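Local coordinates for protein Ceg4 (Legionella pneumophila subsp. pneumophila, PDB 6AOK) that removes phosphate from phosphotyrosine as a HAD-like phosphatase effector and attenuates activation of eukaryotic MAPK pathways, this chain being its magnesium-binding phosphatase domain, at residues D20-G25 with L165-T170; I14-F19 with N109-N114. One frame throughout, in Å; residues are numbered along the deposited sequence.

Contact 1 of 2, residues D20-G25 with L165-T170; sequences DGTVTG and LDDSPT. With MG (magnesium ion), chain B.
Thr22 and Asp167 bring the two backbones to within 5.7 Å, CA to CA, where the irregular loop 20-25 meets the turn that leads from the end of strand 161-165 into helix 169-180. The magnesium ion joins them: it takes the backbone carbonyl oxygen Asp20 O at 2.0 Å and the carboxylate oxygen Asp167 OD1 at 2.1 Å, with three waters and Asp18 completing six ligands. Asp167 has its CG between its own backbone N and carbonyl carbon (chi1 63°), which turns the carboxylate toward the ion; the second oxygen, OD2, accepts from one of the metal-bound waters. Thr22 OG1 receives a weak, bent bond from Asp167 N (3.1 Å, 128° at the hydrogen), while its stronger partner is the carboxylate of Asp18. The other branch, Thr22 CG2, rests on Leu165 CB at 3.7 Å, the two side chains crossing at about a right angle. Asp166 points away from the loop, yet its OD1 takes a metal-bound water at 2.7 Å and, on its anti side and tilted from the carboxylate plane, Ser168 N, forming an Asx turn; OD2 pairs with Lys144. Gly21 packs its backbone against Asp167, and Gly21 N is tied nearly straight to Thr24 OG1 (169°). Asp18, Asp20 and Thr22 fit the HAD-type DxDx(T/V) pattern, consistent with a backbone carbonyl on the metal. Magnesium probably offsets the repulsion between Asp20 O and Asp167 OD1, 3.2 Å apart, and Asp166 acts from the second shell by orienting a water ligand.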
loop_
_atom_site.group_PDB
_atom_site.type_symbol
_atom_site.label_atom_id
_atom_site.label_comp_id
_atom_site.label_asym_id
_atom_site.label_seq_id
_atom_site.Cartn_x
_atom_site.Cartn_y
_atom_site.Cartn_z
ATOM N N ASP A 20 5.120 4.679 -0.465
ATOM C CA ASP A 20 6.001 5.610 0.252
ATOM C C ASP A 20 5.404 7.003 0.261
ATOM O O ASP A 20 5.194 7.587 -0.820
ATOM C CB ASP A 20 7.373 5.682 -0.416
ATOM C CG ASP A 20 8.099 4.370 -0.414
ATOM O OD1 ASP A 20 8.444 3.835 0.684
ATOM O OD2 ASP A 20 8.298 3.845 -1.531
ATOM N N GLY A 21 5.204 7.565 1.465
ATOM C CA GLY A 21 4.657 8.890 1.593
ATOM C C GLY A 21 3.142 8.932 1.539
ATOM O O GLY A 21 2.558 9.994 1.732
ATOM N N THR A 22 2.501 7.804 1.306
ATOM C CA THR A 22 1.053 7.696 1.364
ATOM C C THR A 22 0.666 6.767 2.503
ATOM O O THR A 22 0.077 7.200 3.509
ATOM C CB THR A 22 0.546 7.193 -0.010
ATOM O OG1 THR A 22 0.905 8.163 -1.034
ATOM C CG2 THR A 22 -0.972 6.969 0.017
ATOM N N VAL A 23 1.031 5.498 2.397
ATOM C CA VAL A 23 0.918 4.586 3.530
ATOM C C VAL A 23 1.987 4.907 4.594
ATOM O O VAL A 23 1.704 4.888 5.794
ATOM C CB VAL A 23 1.013 3.127 3.021
ATOM C CG1 VAL A 23 1.002 2.167 4.156
ATOM C CG2 VAL A 23 -0.160 2.743 2.053
ATOM N N THR A 24 3.220 5.228 4.185
ATOM C CA THR A 24 4.254 5.633 5.136
ATOM C C THR A 24 4.299 7.131 5.235
ATOM O O THR A 24 3.661 7.831 4.461
ATOM C CB THR A 24 5.659 5.136 4.745
ATOM O OG1 THR A 24 6.175 5.966 3.682
ATOM C CG2 THR A 24 5.643 3.729 4.355
ATOM N N GLY A 25 5.125 7.643 6.163
ATOM C CA GLY A 25 5.244 9.095 6.219
ATOM C C GLY A 25 6.455 9.708 5.520
ATOM O O GLY A 25 6.737 10.887 5.727
ATOM N N LEU A 165 -5.029 6.951 -3.981
ATOM C CA LEU A 165 -4.288 7.681 -2.957
ATOM C C LEU A 165 -2.866 7.824 -3.425
ATOM O O LEU A 165 -2.223 6.814 -3.747
ATOM C CB LEU A 165 -4.307 6.948 -1.612
ATOM C CG LEU A 165 -5.738 6.764 -1.131
ATOM C CD1 LEU A 165 -6.111 5.315 -1.333
ATOM C CD2 LEU A 165 -5.937 7.193 0.319
ATOM N N ASP A 166 -2.363 9.056 -3.469
ATOM C CA ASP A 166 -0.949 9.230 -3.839
ATOM C C ASP A 166 -0.472 10.601 -3.377
ATOM O O ASP A 166 -1.187 11.599 -3.524
ATOM C CB ASP A 166 -0.740 9.072 -5.359
ATOM C CG ASP A 166 0.669 8.630 -5.724
ATOM O OD1 ASP A 166 1.630 9.241 -5.204
ATOM O OD2 ASP A 166 0.831 7.677 -6.557
ATOM N N ASP A 167 0.742 10.651 -2.821
ATOM C CA ASP A 167 1.266 11.962 -2.470
ATOM C C ASP A 167 1.933 12.680 -3.637
ATOM O O ASP A 167 2.206 13.872 -3.516
ATOM C CB ASP A 167 2.268 11.879 -1.279
ATOM C CG ASP A 167 3.528 11.047 -1.613
ATOM O OD1 ASP A 167 3.397 9.872 -2.046
ATOM O OD2 ASP A 167 4.673 11.554 -1.483
ATOM N N SER A 168 2.219 12.004 -4.727
ATOM C CA SER A 168 2.819 12.651 -5.876
ATOM C C SER A 168 1.730 13.120 -6.839
ATOM O O SER A 168 0.999 12.289 -7.366
ATOM C CB SER A 168 3.754 11.671 -6.589
ATOM O OG SER A 168 3.885 12.021 -7.955
ATOM N N PRO A 169 1.622 14.406 -7.146
ATOM C CA PRO A 169 0.558 14.837 -8.096
ATOM C C PRO A 169 0.626 14.177 -9.470
ATOM O O PRO A 169 -0.415 13.833 -10.049
ATOM C CB PRO A 169 0.796 16.350 -8.202
ATOM C CG PRO A 169 1.476 16.709 -6.935
ATOM C CD PRO A 169 2.355 15.529 -6.562
ATOM N N THR A 170 1.833 14.022 -10.034
ATOM C CA THR A 170 1.963 13.397 -11.354
ATOM C C THR A 170 1.470 11.957 -11.335
ATOM O O THR A 170 0.749 11.494 -12.250
ATOM C CB THR A 170 3.436 13.450 -11.810
ATOM O OG1 THR A 170 3.835 14.811 -11.959
ATOM C CG2 THR A 170 3.607 12.774 -13.141
HETATM MG MG MG B . 4.710 8.347 -2.641
HETATM O O HOH W 1 4.215 8.935 -4.599
HETATM O O HOH W 2 6.201 9.826 -2.409
HETATM O O HOH W 3 6.026 7.110 -3.603
#

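Contact 2 of 2, residues I14-F19 with N109-N114; sequences IIFTDF and NIVTKN. With MG (magnesium ion), chain B.
Asn109 grips Ile15 O twice, through its backbone N at 2.9 Å and its side-chain ND2 at 3.2 Å, the two donors arriving from opposite faces of the carbonyl plane. With CG beside its own backbone N (chi1 -56°), Asn109 lays its amide alongside the Phe16 ring, the planes 15° apart and Phe16 CE2 3.4 Å from ND2; the amide oxygen goes to Arg151. Val111 CG2 touches the same ring at its edge. These groups fill the tightly packed end, where strand segments 14-17 and 109-111 run parallel, 21° apart, and the ladder continues from Thr17 N to Asn109 O and from Val111 N to Thr17 O. On the other face of the sheet, Thr17 lies side by side with Ile110, whose CG2 also meets Phe19 CB at 3.7 Å.

Beyond Val111 the chains separate and water takes over. One water donates to Asp18 OD1 (2.7 Å) and also hydrogen-bonds Thr112 OG1 (2.6 Å), bridging the gap. Asp18 OD2 binds the magnesium ion directly, and OD1 is paired with Lys144, which also reaches Val111 O. Adjacent parallel strands ending together beside a metal-binding aspartate, with a threonine just past the second strand, are characteristic of the Rossmann-like core of HAD phosphatases, whose active site lies at the C-terminal ends of the strands.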
loop_
_atom_site.group_PDB
_atom_site.type_symbol
_atom_site.label_atom_id
_atom_site.label_comp_id
_atom_site.label_asym_id
_atom_site.label_seq_id
_atom_site.Cartn_x
_atom_site.Cartn_y
_atom_site.Cartn_z
ATOM N N ILE A 14 -12.320 -1.198 -4.884
ATOM C CA ILE A 14 -10.960 -1.401 -5.360
ATOM C C ILE A 14 -10.145 -0.216 -4.887
ATOM O O ILE A 14 -10.587 0.918 -5.009
ATOM C CB ILE A 14 -10.882 -1.517 -6.888
ATOM C CG1 ILE A 14 -11.773 -2.657 -7.346
ATOM C CG2 ILE A 14 -9.353 -1.724 -7.348
ATOM C CD1 ILE A 14 -12.033 -2.624 -8.832
ATOM N N ILE A 15 -8.978 -0.490 -4.329
ATOM C CA ILE A 15 -8.076 0.539 -3.858
ATOM C C ILE A 15 -6.838 0.525 -4.743
ATOM O O ILE A 15 -6.229 -0.527 -4.952
ATOM C CB ILE A 15 -7.710 0.316 -2.379
ATOM C CG1 ILE A 15 -8.968 0.407 -1.522
ATOM C CG2 ILE A 15 -6.659 1.353 -1.930
ATOM C CD1 ILE A 15 -8.750 -0.138 -0.182
ATOM N N PHE A 16 -6.431 1.700 -5.197
ATOM C CA PHE A 16 -5.125 1.871 -5.810
ATOM C C PHE A 16 -4.425 2.871 -4.933
ATOM O O PHE A 16 -4.778 4.058 -4.977
ATOM C CB PHE A 16 -5.229 2.398 -7.244
ATOM C CG PHE A 16 -5.818 1.404 -8.189
ATOM C CD1 PHE A 16 -7.157 1.495 -8.571
ATOM C CD2 PHE A 16 -5.068 0.364 -8.658
ATOM C CE1 PHE A 16 -7.699 0.571 -9.449
ATOM C CE2 PHE A 16 -5.612 -0.590 -9.468
ATOM C CZ PHE A 16 -6.942 -0.477 -9.864
ATOM N N THR A 17 -3.417 2.415 -4.168
ATOM C CA THR A 17 -2.755 3.312 -3.234
ATOM C C THR A 17 -1.248 3.260 -3.471
ATOM O O THR A 17 -0.670 2.190 -3.696
ATOM C CB THR A 17 -3.084 2.951 -1.770
ATOM O OG1 THR A 17 -2.425 3.866 -0.905
ATOM C CG2 THR A 17 -2.600 1.563 -1.443
ATOM N N ASP A 18 -0.630 4.423 -3.458
ATOM C CA ASP A 18 0.817 4.532 -3.351
ATOM C C ASP A 18 1.296 3.944 -2.011
ATOM O O ASP A 18 0.509 3.738 -1.079
ATOM C CB ASP A 18 1.200 6.024 -3.481
ATOM C CG ASP A 18 2.702 6.250 -3.422
ATOM O OD1 ASP A 18 3.465 5.503 -4.103
ATOM O OD2 ASP A 18 3.106 7.189 -2.703
ATOM N N PHE A 19 2.599 3.643 -1.927
ATOM C CA PHE A 19 3.155 3.193 -0.652
ATOM C C PHE A 19 3.934 4.310 0.043
ATOM O O PHE A 19 3.451 4.863 1.044
ATOM C CB PHE A 19 4.015 1.911 -0.844
ATOM C CG PHE A 19 4.555 1.364 0.453
ATOM C CD1 PHE A 19 3.717 0.677 1.334
ATOM C CD2 PHE A 19 5.903 1.528 0.788
ATOM C CE1 PHE A 19 4.194 0.183 2.534
ATOM C CE2 PHE A 19 6.383 1.031 2.007
ATOM C CZ PHE A 19 5.531 0.357 2.865
ATOM N N ASN A 109 -4.680 -2.782 -4.134
ATOM C CA ASN A 109 -3.551 -2.710 -5.051
ATOM C C ASN A 109 -2.640 -1.605 -4.557
ATOM O O ASN A 109 -3.049 -0.446 -4.502
ATOM C CB ASN A 109 -3.980 -2.375 -6.472
ATOM C CG ASN A 109 -5.009 -3.358 -7.020
ATOM O OD1 ASN A 109 -4.653 -4.492 -7.414
ATOM N ND2 ASN A 109 -6.290 -2.948 -7.057
ATOM N N ILE A 110 -1.396 -1.943 -4.317
ATOM C CA ILE A 110 -0.373 -0.946 -4.041
ATOM C C ILE A 110 0.424 -0.731 -5.325
ATOM O O ILE A 110 0.926 -1.685 -5.921
ATOM C CB ILE A 110 0.539 -1.399 -2.900
ATOM C CG1 ILE A 110 -0.290 -1.584 -1.618
ATOM C CG2 ILE A 110 1.688 -0.334 -2.717
ATOM C CD1 ILE A 110 0.550 -2.151 -0.430
ATOM N N VAL A 111 0.507 0.507 -5.777
ATOM C CA VAL A 111 1.152 0.824 -7.044
ATOM C C VAL A 111 2.339 1.714 -6.718
ATOM O O VAL A 111 2.168 2.789 -6.139
ATOM C CB VAL A 111 0.179 1.542 -7.991
ATOM C CG1 VAL A 111 0.766 1.669 -9.379
ATOM C CG2 VAL A 111 -1.265 0.815 -8.007
ATOM N N THR A 112 3.534 1.279 -7.089
ATOM C CA THR A 112 4.681 1.832 -6.406
ATOM C C THR A 112 5.908 1.823 -7.317
ATOM O O THR A 112 6.008 1.016 -8.240
ATOM C CB THR A 112 4.923 0.982 -5.132
ATOM O OG1 THR A 112 5.914 1.601 -4.366
ATOM C CG2 THR A 112 5.373 -0.453 -5.476
ATOM N N LYS A 113 6.859 2.674 -7.031
ATOM C CA LYS A 113 8.189 2.519 -7.618
ATOM C C LYS A 113 9.156 1.883 -6.624
ATOM O O LYS A 113 10.372 1.782 -6.914
ATOM C CB LYS A 113 8.750 3.860 -8.099
ATOM C CG LYS A 113 7.926 4.509 -9.218
ATOM C CD LYS A 113 8.234 6.012 -9.383
ATOM C CE LYS A 113 6.988 6.590 -10.099
ATOM N NZ LYS A 113 7.063 8.024 -10.350
ATOM N N ASN A 114 8.650 1.508 -5.445
ATOM C CA ASN A 114 9.388 0.671 -4.493
ATOM C C ASN A 114 9.252 -0.793 -4.916
ATOM O O ASN A 114 8.943 -1.093 -6.086
ATOM C CB ASN A 114 8.877 0.894 -3.066
ATOM C CG ASN A 114 9.936 0.657 -1.994
ATOM O OD1 ASN A 114 10.626 -0.376 -2.005
ATOM N ND2 ASN A 114 10.056 1.606 -1.027
HETATM MG MG MG B . 4.710 8.347 -2.641
HETATM O O HOH W 4 5.545 4.012 -3.330
HETATM O O HOH W 3 6.026 7.110 -3.603
HETATM O O HOH W 1 4.215 8.935 -4.599
HETATM O O HOH W 2 6.201 9.826 -2.409
#

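Overall arrangement
Both contacts are buried and share the magnesium ion with its three waters, but contact 2 lies nearer the chain centre, about 5 Å from centre to centre against about 10 Å for contact 1. Contact 2 is mostly sheet core, with one polar side chain, Asn109, set among apolar ones, and metal and water chemistry past the strand ends; contact 1 joins a loop to a strand-to-helix turn chiefly through the metal. Strand 13-17 lies between strands 106-111 and 161-165, and Ile14 to Gly25 is one continuous run, its first half in contact 2, its second in contact 1. They meet at Asp18: its OD2 lies 2.8 Å from Asp167 OD1, a like-charge pair bridged by magnesium, and its N is probably hydrogen-bonded to Leu165 O.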